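Local structure of WYL1 (Ruminococcus sp., 6OAW) at residues 56-59 with 60-64; 375-378 with 379-383. The protein is a WYL-domain accessory protein that probably modulates the activity of the Type VI-D CRISPR-Cas system. All coordinates share one frame; numbering follows the deposited sequence.

Contact 1 of 2, residues 56-59 with 60-64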
ATOM      1  N   SER B  56       8.047 -22.538  -8.221  1.00 56.92           N
ATOM      2  CA  SER B  56       6.970 -23.036  -9.105  1.00 58.07           C
ATOM      3  C   SER B  56       5.730 -23.351  -8.254  1.00 58.00           C
ATOM      4  O   SER B  56       4.616 -22.928  -8.613  1.00 56.82           O
ATOM      5  CB  SER B  56       7.424 -24.234  -9.920  1.00 59.84           C
ATOM      6  OG  SER B  56       8.352 -23.849 -10.933  1.00 59.72           O
ATOM      7  N   SER B  57       5.920 -24.079  -7.164  1.00 58.22           N
ATOM      8  CA  SER B  57       4.834 -24.490  -6.243  1.00 58.34           C
ATOM      9  C   SER B  57       4.193 -23.228  -5.650  1.00 55.16           C
ATOM     10  O   SER B  57       2.960 -23.145  -5.613  1.00 52.97           O
ATOM     11  CB  SER B  57       5.374 -25.434  -5.180  1.00 61.38           C
ATOM     12  OG  SER B  57       4.600 -25.368  -3.989  1.00 62.43           O
ATOM     13  N   PHE B  58       5.007 -22.262  -5.229  1.00 52.59           N
ATOM     14  CA  PHE B  58       4.513 -21.026  -4.592  1.00 50.72           C
ATOM     15  C   PHE B  58       3.694 -20.239  -5.640  1.00 50.30           C
ATOM     16  O   PHE B  58       2.580 -19.802  -5.328  1.00 49.98           O
ATOM     17  CB  PHE B  58       5.673 -20.261  -3.960  1.00 49.52           C
ATOM     18  CG  PHE B  58       5.222 -19.113  -3.104  1.00 47.97           C
ATOM     19  CD1 PHE B  58       4.683 -19.341  -1.856  1.00 49.65           C
ATOM     20  CD2 PHE B  58       5.281 -17.810  -3.564  1.00 46.79           C
ATOM     21  CE1 PHE B  58       4.211 -18.295  -1.073  1.00 47.91           C
ATOM     22  CE2 PHE B  58       4.821 -16.765  -2.781  1.00 45.96           C
ATOM     23  CZ  PHE B  58       4.307 -17.007  -1.524  1.00 46.27           C
ATOM     24  N   LEU B  59       4.211 -20.087  -6.863  1.00 50.33           N
ATOM     25  CA  LEU B  59       3.520 -19.349  -7.949  1.00 49.69           C
ATOM     26  C   LEU B  59       2.238 -20.103  -8.303  1.00 50.49           C
ATOM     27  O   LEU B  59       1.233 -19.453  -8.639  1.00 48.83           O
ATOM     28  CB  LEU B  59       4.428 -19.213  -9.177  1.00 50.08           C
ATOM     29  CG  LEU B  59       5.623 -18.277  -9.021  1.00 49.54           C
ATOM     30  CD1 LEU B  59       6.548 -18.391 -10.207  1.00 50.70           C
ATOM     31  CD2 LEU B  59       5.176 -16.843  -8.837  1.00 48.42           C
ATOM     32  N   THR B  60       2.279 -21.433  -8.224  1.00 51.32           N
ATOM     33  CA  THR B  60       1.125 -22.300  -8.542  1.00 52.04           C
ATOM     34  C   THR B  60       0.023 -22.114  -7.489  1.00 52.80           C
ATOM     35  O   THR B  60      -1.155 -22.032  -7.898  1.00 53.21           O
ATOM     36  CB  THR B  60       1.582 -23.738  -8.767  1.00 53.68           C
ATOM     37  OG1 THR B  60       2.420 -23.670  -9.923  1.00 52.92           O
ATOM     38  CG2 THR B  60       0.423 -24.680  -8.984  1.00 55.04           C
ATOM     39  N   SER B  61       0.365 -22.060  -6.203  1.00 52.86           N
ATOM     40  CA  SER B  61      -0.591 -21.798  -5.097  1.00 53.47           C
ATOM     41  C   SER B  61      -1.285 -20.460  -5.340  1.00 51.93           C
ATOM     42  O   SER B  61      -2.503 -20.373  -5.133  1.00 56.56           O
ATOM     43  CB  SER B  61       0.093 -21.775  -3.760  1.00 53.31           C
ATOM     44  OG  SER B  61       0.594 -23.048  -3.445  1.00 55.26           O
ATOM     45  N   ILE B  62      -0.519 -19.433  -5.694  1.00 50.78           N
ATOM     46  CA  ILE B  62      -1.072 -18.070  -5.921  1.00 48.21           C
ATOM     47  C   ILE B  62      -2.075 -18.174  -7.072  1.00 49.74           C
ATOM     48  O   ILE B  62      -3.228 -17.741  -6.891  1.00 49.84           O
ATOM     49  CB  ILE B  62       0.034 -17.054  -6.225  1.00 47.40           C
ATOM     50  CG1 ILE B  62       0.936 -16.836  -5.010  1.00 47.21           C
ATOM     51  CG2 ILE B  62      -0.570 -15.740  -6.716  1.00 46.92           C
ATOM     52  CD1 ILE B  62       2.152 -15.997  -5.303  1.00 46.59           C
ATOM     53  N   PHE B  63      -1.636 -18.745  -8.198  1.00 48.61           N
ATOM     54  CA  PHE B  63      -2.478 -18.942  -9.390  1.00 48.04           C
ATOM     55  C   PHE B  63      -3.734 -19.714  -8.988  1.00 49.20           C
ATOM     56  O   PHE B  63      -4.801 -19.219  -9.331  1.00 49.32           O
ATOM     57  CB  PHE B  63      -1.726 -19.619 -10.530  1.00 49.69           C
ATOM     58  CG  PHE B  63      -2.564 -19.705 -11.769  1.00 49.50           C
ATOM     59  CD1 PHE B  63      -3.490 -20.725 -11.911  1.00 51.20           C
ATOM     60  CD2 PHE B  63      -2.490 -18.717 -12.730  1.00 48.58           C
ATOM     61  CE1 PHE B  63      -4.330 -20.748 -13.006  1.00 53.04           C
ATOM     62  CE2 PHE B  63      -3.315 -18.757 -13.844  1.00 50.54           C
ATOM     63  CZ  PHE B  63      -4.226 -19.777 -13.979  1.00 51.64           C
ATOM     64  N   ASP B  64      -3.628 -20.825  -8.258  1.00 50.77           N
ATOM     65  CA  ASP B  64      -4.763 -21.735  -7.960  1.00 51.91           C
ATOM     66  C   ASP B  64      -5.794 -20.986  -7.113  1.00 52.03           C
ATOM     67  O   ASP B  64      -7.023 -21.041  -7.430  1.00 50.31           O
ATOM     68  CB  ASP B  64      -4.320 -23.021  -7.257  1.00 55.05           C
ATOM     69  CG  ASP B  64      -3.635 -24.016  -8.184  1.00 57.45           C
ATOM     70  OD1 ASP B  64      -3.692 -23.805  -9.407  1.00 58.00           O
ATOM     71  OD2 ASP B  64      -3.040 -24.975  -7.678  1.00 60.47           O
TER
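Phe-58 and Ile-62 pack against each other one turn apart on the alpha-helix 55-71, while Thr-60 and Ser-61 fold their hydroxyls back onto the carbonyls of Ser-56 and Ser-57. From its CB, which lies close to Ser-56 O, Thr-60 sets its hydroxyl beside its own backbone N (chi1 -64°), and Thr-60 OG1 donates to Ser-56 O at 2.7 Å. Thr-60 N also donates to Ser-56 O, at 2.8 Å, so one carbonyl takes two bonds, and the two donors come from opposite faces of its plane. The hydroxyl sits 38° out of that plane, away from a lone pair. The methyl CG2 stands anti to the backbone N and is turned away from this bond. Threonine suits a partly exposed place on a helix because its hydroxyl is satisfied by the preceding turn while the side chain also packs, here on Leu-135 and Leu-141.

Ser-61 repeats the arrangement less tightly. Ser-61 OG reaches Ser-57 O at 3.2 Å from above the carbonyl plane, alongside the shorter backbone bond from Ser-61 N to Ser-57 O (2.9 Å). On the buried side the chemistry becomes hydrocarbon. Phe-58, with CG anti to its N (chi1 -171°), carries its ring to helix 30-44, and Ile-62 continues that apolar surface towards Tyr-169 and Tyr-172 of helix 161-172. Leu-59, a compact aliphatic group, fills in against Val-133 and Leu-135 of strand 131-136, and its carbonyl receives both Phe-63 N and the hydroxyl of Tyr-169. Phe-63 meets Phe-90 edge-to-face. Between Phe-58 and Ile-62 the touch is made by a single methyl: Ile-62 CD1 lies 3.8 Å from Phe-58 CE2, obliquely to the ring.

Contact 2 of 2, residues 375-378 with 379-383; sequences EMRT and LYVEG
Leu-379 N donates to Glu-375 O at 2.9 Å in a nearly straight bond (170° at the hydrogen). The leucine CB rests beside that oxygen, and Leu-379 CD2 comes loosely to within 4.3 Å of CE of selenomethionine Met-376; both are flexible apolar groups, and both also pack on Asn-358.

Tyr-380 follows, and its N meets Met-376 O almost head-on. Met-376 O also lies near the plane of the ring, at its edge, 3.3 Å from Tyr-380 CD2. The ring stacks on Tyr-380 of the second subunit and the side chain packs on Gly-383 of that subunit, while OH is bonded to Asn-358 O, a use of the residue that needs both a flat face and a polar end.

With CG1 anti to the backbone N (chi1 165°), CG2 of Val-381 stands beside that N, 3.2 Å from Arg-377 O and alongside Arg-377 CG. The extended arginine runs on to Asn-388 of the second subunit through NE. Glu-382 lies alongside Thr-378, Glu-382 OE1 3.9 Å from Thr-378 CG2, and makes a weak, long ion pair with Lys-362 of the second subunit. Gly-383 N bonds to Leu-379 O; its lack of a side chain is consistent with close approach of the subunits. The stacked Tyr-380 rings and the Arg-377 to Asn-388 bond mark this C-terminal helix as part of the dimer interface.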
ATOM      1  N   GLU B 375      12.051  -3.113  31.083  1.00 39.90           N
ATOM      2  CA  GLU B 375      12.381  -3.297  29.640  1.00 41.60           C
ATOM      3  C   GLU B 375      12.705  -1.937  29.016  1.00 36.70           C
ATOM      4  O   GLU B 375      13.678  -1.861  28.294  1.00 35.96           O
ATOM      5  CB  GLU B 375      11.257  -3.940  28.827  1.00 43.75           C
ATOM      6  CG  GLU B 375      11.171  -5.434  29.028  1.00 51.34           C
ATOM      7  CD  GLU B 375       9.938  -6.034  28.380  1.00 54.42           C
ATOM      8  OE1 GLU B 375       9.153  -6.715  29.115  1.00 56.55           O
ATOM      9  OE2 GLU B 375       9.739  -5.741  27.152  1.00 56.93           O
HETATM   10  N   MSE B 376      11.898  -0.918  29.278  1.00 35.04           N
HETATM   11  CA  MSE B 376      12.131   0.427  28.700  1.00 33.87           C
HETATM   12  C   MSE B 376      13.459   0.961  29.231  1.00 33.99           C
HETATM   13  O   MSE B 376      14.229   1.467  28.403  1.00 31.96           O
HETATM   14  CB  MSE B 376      11.000   1.391  29.036  1.00 34.64           C
HETATM   15  CG  MSE B 376       9.667   1.044  28.377  1.00 38.94           C
HETATM   16 SE   MSE B 376       9.769   0.812  26.405  1.00 41.92          SE
HETATM   17  CE  MSE B 376      10.143  -1.111  26.166  1.00 39.85           C
ATOM     18  N   ARG B 377      13.737   0.806  30.543  1.00 33.28           N
ATOM     19  CA  ARG B 377      14.993   1.322  31.133  1.00 32.99           C
ATOM     20  C   ARG B 377      16.190   0.658  30.421  1.00 32.22           C
ATOM     21  O   ARG B 377      17.125   1.385  30.053  1.00 32.40           O
ATOM     22  CB  ARG B 377      15.074   1.109  32.643  1.00 35.65           C
ATOM     23  CG  ARG B 377      16.313   1.760  33.252  1.00 36.67           C
ATOM     24  CD  ARG B 377      16.418   1.414  34.704  1.00 38.47           C
ATOM     25  NE  ARG B 377      17.527   2.122  35.326  1.00 39.33           N
ATOM     26  CZ  ARG B 377      18.267   1.633  36.316  1.00 40.28           C
ATOM     27  NH1 ARG B 377      17.998   0.438  36.816  1.00 40.83           N
ATOM     28  NH2 ARG B 377      19.265   2.343  36.808  1.00 40.60           N
ATOM     29  N   THR B 378      16.162  -0.663  30.257  1.00 32.11           N
ATOM     30  CA  THR B 378      17.198  -1.451  29.542  1.00 34.84           C
ATOM     31  C   THR B 378      17.324  -0.943  28.092  1.00 33.76           C
ATOM     32  O   THR B 378      18.448  -0.603  27.686  1.00 32.88           O
ATOM     33  CB  THR B 378      16.836  -2.941  29.584  1.00 38.09           C
ATOM     34  OG1 THR B 378      16.914  -3.283  30.964  1.00 41.02           O
ATOM     35  CG2 THR B 378      17.758  -3.827  28.761  1.00 39.23           C
ATOM     36  N   LEU B 379      16.211  -0.873  27.344  1.00 31.18           N
ATOM     37  CA  LEU B 379      16.248  -0.427  25.927  1.00 32.34           C
ATOM     38  C   LEU B 379      16.954   0.930  25.848  1.00 31.72           C
ATOM     39  O   LEU B 379      17.902   1.079  25.034  1.00 31.51           O
ATOM     40  CB  LEU B 379      14.828  -0.344  25.367  1.00 31.80           C
ATOM     41  CG  LEU B 379      14.685   0.292  23.980  1.00 33.08           C
ATOM     42  CD1 LEU B 379      15.364  -0.565  22.901  1.00 34.32           C
ATOM     43  CD2 LEU B 379      13.195   0.491  23.658  1.00 30.93           C
ATOM     44  N   TYR B 380      16.543   1.871  26.694  1.00 30.81           N
ATOM     45  CA  TYR B 380      17.022   3.271  26.624  1.00 30.76           C
ATOM     46  C   TYR B 380      18.453   3.348  27.139  1.00 32.18           C
ATOM     47  O   TYR B 380      19.235   4.054  26.487  1.00 35.12           O
ATOM     48  CB  TYR B 380      16.066   4.227  27.339  1.00 32.46           C
ATOM     49  CG  TYR B 380      14.996   4.679  26.394  1.00 32.44           C
ATOM     50  CD1 TYR B 380      15.231   5.725  25.521  1.00 32.94           C
ATOM     51  CD2 TYR B 380      13.834   3.951  26.246  1.00 31.36           C
ATOM     52  CE1 TYR B 380      14.313   6.075  24.549  1.00 32.92           C
ATOM     53  CE2 TYR B 380      12.911   4.288  25.272  1.00 32.36           C
ATOM     54  CZ  TYR B 380      13.143   5.366  24.428  1.00 32.39           C
ATOM     55  OH  TYR B 380      12.235   5.738  23.472  1.00 33.58           O
ATOM     56  N   VAL B 381      18.803   2.682  28.253  1.00 31.85           N
ATOM     57  CA  VAL B 381      20.165   2.864  28.823  1.00 33.28           C
ATOM     58  C   VAL B 381      21.148   2.234  27.824  1.00 33.83           C
ATOM     59  O   VAL B 381      22.146   2.864  27.541  1.00 33.71           O
ATOM     60  CB  VAL B 381      20.298   2.298  30.253  1.00 36.15           C
ATOM     61  CG1 VAL B 381      21.765   2.154  30.688  1.00 37.75           C
ATOM     62  CG2 VAL B 381      19.544   3.163  31.249  1.00 36.35           C
ATOM     63  N   GLU B 382      20.847   1.041  27.286  1.00 33.44           N
ATOM     64  CA  GLU B 382      21.769   0.337  26.360  1.00 35.46           C
ATOM     65  C   GLU B 382      21.806   1.083  25.014  1.00 35.39           C
ATOM     66  O   GLU B 382      22.882   1.126  24.397  1.00 34.84           O
ATOM     67  CB  GLU B 382      21.408  -1.146  26.248  1.00 37.01           C
ATOM     68  CG  GLU B 382      21.613  -1.881  27.581  1.00 38.76           C
ATOM     69  CD  GLU B 382      21.442  -3.389  27.591  1.00 41.43           C
ATOM     70  OE1 GLU B 382      20.944  -3.950  26.585  1.00 42.52           O
ATOM     71  OE2 GLU B 382      21.837  -4.005  28.606  1.00 44.41           O
ATOM     72  N   GLY B 383      20.666   1.658  24.589  1.00 35.15           N
ATOM     73  CA  GLY B 383      20.546   2.444  23.347  1.00 34.07           C
ATOM     74  C   GLY B 383      21.386   3.701  23.423  1.00 36.05           C
ATOM     75  O   GLY B 383      22.197   3.943  22.482  1.00 37.27           O
TER

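Overall arrangement
Both contacts are consecutive turns of an alpha-helix, but contact 1 lies on helix 55-71 near the N-terminal end of the chain and contact 2 on the C-terminal helix 370-389, their centres 44 Å apart and with no touch between them. Contact 1 sits nearer the centre of the chain, its apolar side enclosed by helices and a strand of the same chain and untouched by the other subunit. Contact 2 is peripheral and faces that subunit. Both helices turn a hydroxyl back on the preceding turn; in 375-383 aromatic, aliphatic and charged side chains go to the partner subunit, where in 56-64 the hydrocarbon is buried within the chain.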